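Side-chain contact in Non-structural protein 5 (Modoc virus, PDB 2WA2), which probably methylates the viral RNA cap at guanine N7 and ribose 2'-O through its methyltransferase domain, which binds S-adenosylmethionine: residues S247-L250 against L251-E255. The protein carries 4 engineered substitutions. Sequence-based numbering, arbitrary orientation.
Sequences SRQL and LKRME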
ATOM      1  N   SER A 247       2.761   9.761 -12.684  1.00 13.78           N
ATOM      2  CA  SER A 247       4.123  10.054 -13.215  1.00 13.26           C
ATOM      3  C   SER A 247       4.223  11.496 -13.727  1.00 12.80           C
ATOM      4  O   SER A 247       5.161  12.209 -13.400  1.00 11.83           O
ATOM      5  CB  SER A 247       4.556   9.059 -14.303  1.00 12.54           C
ATOM      6  OG  SER A 247       4.566   7.723 -13.808  1.00 11.93           O
ATOM      7  N   ARG A 248       3.242  11.927 -14.522  1.00 13.97           N
ATOM      8  CA  ARG A 248       3.288  13.283 -15.084  1.00 14.94           C
ATOM      9  C   ARG A 248       3.168  14.339 -13.978  1.00 14.81           C
ATOM     10  O   ARG A 248       3.877  15.326 -13.991  1.00 15.41           O
ATOM     11  CB  ARG A 248       2.244  13.439 -16.208  1.00 16.18           C
ATOM     12  CG  ARG A 248       2.604  12.550 -17.410  1.00 19.81           C
ATOM     13  CD  ARG A 248       2.212  13.162 -18.778  1.00 26.70           C
ATOM     14  NE  ARG A 248       2.354  12.209 -19.884  1.00 28.24           N
ATOM     15  CZ  ARG A 248       3.346  12.209 -20.784  1.00 29.82           C
ATOM     16  NH1 ARG A 248       4.321  13.119 -20.750  1.00 26.88           N
ATOM     17  NH2 ARG A 248       3.361  11.280 -21.730  1.00 31.97           N
ATOM     18  N   GLN A 249       2.322  14.096 -12.982  1.00 14.54           N
ATOM     19  CA  GLN A 249       2.218  14.994 -11.841  1.00 14.55           C
ATOM     20  C   GLN A 249       3.525  15.126 -11.054  1.00 14.28           C
ATOM     21  O   GLN A 249       3.941  16.233 -10.724  1.00 13.13           O
ATOM     22  CB  GLN A 249       1.103  14.521 -10.917  1.00 14.83           C
ATOM     23  CG  GLN A 249       0.950  15.343  -9.664  1.00 18.84           C
ATOM     24  CD  GLN A 249       0.215  14.560  -8.587  1.00 23.36           C
ATOM     25  OE1 GLN A 249       0.592  13.428  -8.245  1.00 27.22           O
ATOM     26  NE2 GLN A 249      -0.837  15.141  -8.067  1.00 24.08           N
ATOM     27  N   LEU A 250       4.137  13.985 -10.726  1.00 12.81           N
ATOM     28  CA  LEU A 250       5.372  13.974  -9.944  1.00 12.31           C
ATOM     29  C   LEU A 250       6.534  14.594 -10.719  1.00 12.15           C
ATOM     30  O   LEU A 250       7.366  15.241 -10.128  1.00 12.89           O
ATOM     31  CB  LEU A 250       5.728  12.553  -9.486  1.00 11.72           C
ATOM     32  CG  LEU A 250       4.710  11.890  -8.539  1.00 12.02           C
ATOM     33  CD1 LEU A 250       5.247  10.546  -8.132  1.00 10.66           C
ATOM     34  CD2 LEU A 250       4.456  12.807  -7.309  1.00 10.90           C
ATOM     35  N   LEU A 251       6.572  14.399 -12.034  1.00 13.10           N
ATOM     36  CA  LEU A 251       7.596  15.051 -12.885  1.00 13.24           C
ATOM     37  C   LEU A 251       7.429  16.560 -12.952  1.00 14.05           C
ATOM     38  O   LEU A 251       8.407  17.282 -12.797  1.00 14.01           O
ATOM     39  CB  LEU A 251       7.588  14.481 -14.301  1.00 13.10           C
ATOM     40  CG  LEU A 251       8.083  13.038 -14.390  1.00 10.63           C
ATOM     41  CD1 LEU A 251       7.771  12.454 -15.777  1.00 11.72           C
ATOM     42  CD2 LEU A 251       9.581  12.990 -14.109  1.00 12.73           C
ATOM     43  N   LYS A 252       6.199  17.021 -13.192  1.00 15.29           N
ATOM     44  CA  LYS A 252       5.881  18.467 -13.172  1.00 16.48           C
ATOM     45  C   LYS A 252       6.291  19.067 -11.833  1.00 16.40           C
ATOM     46  O   LYS A 252       6.836  20.137 -11.781  1.00 14.81           O
ATOM     47  CB  LYS A 252       4.376  18.711 -13.405  1.00 16.70           C
ATOM     48  CG  LYS A 252       3.938  20.173 -13.239  1.00 18.47           C
ATOM     49  CD  LYS A 252       2.401  20.323 -13.099  1.00 19.78           C
ATOM     50  CE  LYS A 252       1.925  21.752 -13.473  1.00 25.61           C
ATOM     51  NZ  LYS A 252       1.456  21.820 -14.929  1.00 29.02           N
ATOM     52  N   ARG A 253       6.014  18.377 -10.732  1.00 15.42           N
ATOM     53  CA  ARG A 253       6.401  18.914  -9.434  1.00 17.15           C
ATOM     54  C   ARG A 253       7.909  19.057  -9.269  1.00 17.91           C
ATOM     55  O   ARG A 253       8.382  19.854  -8.455  1.00 17.16           O
ATOM     56  CB  ARG A 253       5.817  18.086  -8.297  1.00 16.45           C
ATOM     57  CG  ARG A 253       4.327  18.300  -8.129  1.00 17.68           C
ATOM     58  CD  ARG A 253       3.748  17.436  -7.028  1.00 16.26           C
ATOM     59  NE  ARG A 253       2.302  17.608  -6.947  1.00 12.85           N
ATOM     60  CZ  ARG A 253       1.539  17.021  -6.038  1.00 17.55           C
ATOM     61  NH1 ARG A 253       2.070  16.197  -5.136  1.00 14.46           N
ATOM     62  NH2 ARG A 253       0.239  17.251  -6.035  1.00 19.23           N
ATOM     63  N   MET A 254       8.667  18.282 -10.033  1.00 19.01           N
ATOM     64  CA  MET A 254      10.117  18.344  -9.927  1.00 22.51           C
ATOM     65  C   MET A 254      10.656  19.494 -10.799  1.00 24.67           C
ATOM     66  O   MET A 254      11.740  20.001 -10.541  1.00 26.12           O
ATOM     67  CB  MET A 254      10.749  16.983 -10.263  1.00 21.27           C
ATOM     68  CG  MET A 254      11.980  16.608  -9.438  1.00 22.32           C
ATOM     69  SD  MET A 254      12.814  15.147 -10.109  1.00 24.73           S
ATOM     70  CE  MET A 254      11.540  14.671 -11.270  1.00 19.31           C
ATOM     71  N   GLU A 255       9.878  19.925 -11.795  1.00 27.47           N
ATOM     72  CA  GLU A 255      10.243  21.050 -12.680  1.00 30.22           C
ATOM     73  C   GLU A 255      10.344  22.387 -11.939  1.00 30.49           C
ATOM     74  O   GLU A 255       9.363  22.836 -11.323  1.00 31.44           O
ATOM     75  CB  GLU A 255       9.225  21.203 -13.820  1.00 30.51           C
ATOM     76  CG  GLU A 255       9.138  20.035 -14.803  1.00 32.43           C
ATOM     77  CD  GLU A 255       8.010  20.201 -15.822  1.00 34.00           C
ATOM     78  OE1 GLU A 255       7.524  21.352 -15.999  1.00 39.46           O
ATOM     79  OE2 GLU A 255       7.587  19.181 -16.442  1.00 39.56           O
TER
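Gln249 and Arg253, one helical turn apart, run side by side in the same direction, and the amide of the first lies over one face of the guanidinium of the second. Gln249 CD sits 3.7 Å above that plane, displaced toward its rim, and the two flat groups are inclined by 33°. Gln249 NE2 comes within 3.1 Å of Arg253 NH2, but both are donors, so no hydrogen bond joins them, and the amide meets the guanidinium by van der Waals contact over its face. Gln249 turns CG away from its backbone N (chi1 177°), whereas Arg253 places CG opposite its carbonyl carbon (chi1 -73°); with both chains then extended, the two ends run alongside each other. Arg253 CG also rests 3.3 Å from Gln249 O, the acceptor for Arg253 N at 3.0 Å. On another side of the helix, Leu251 leans back over the preceding turn, its CG 3.2 Å from Ser247 O, which also accepts Leu251 N. Toward the C-terminal end the bond from Met254 N to Leu250 O, 3.3 Å, is weak, and Tyr36 OH binds the same carbonyl oxygen. Farther out, Asn224 OD1 accepts a hydrogen bond from Arg253 NH1, and His227 NE2 is hydrogen-bonded to Ser247 OG; Leu250 and Leu251 both touch Trp21 of helix 14-27. The whole is an i to i+4 side-chain contact along an alpha-helix, here joining the end of the last modelled helix, 239-254, to the N-terminal helices beside the Rossmann-like methyltransferase core.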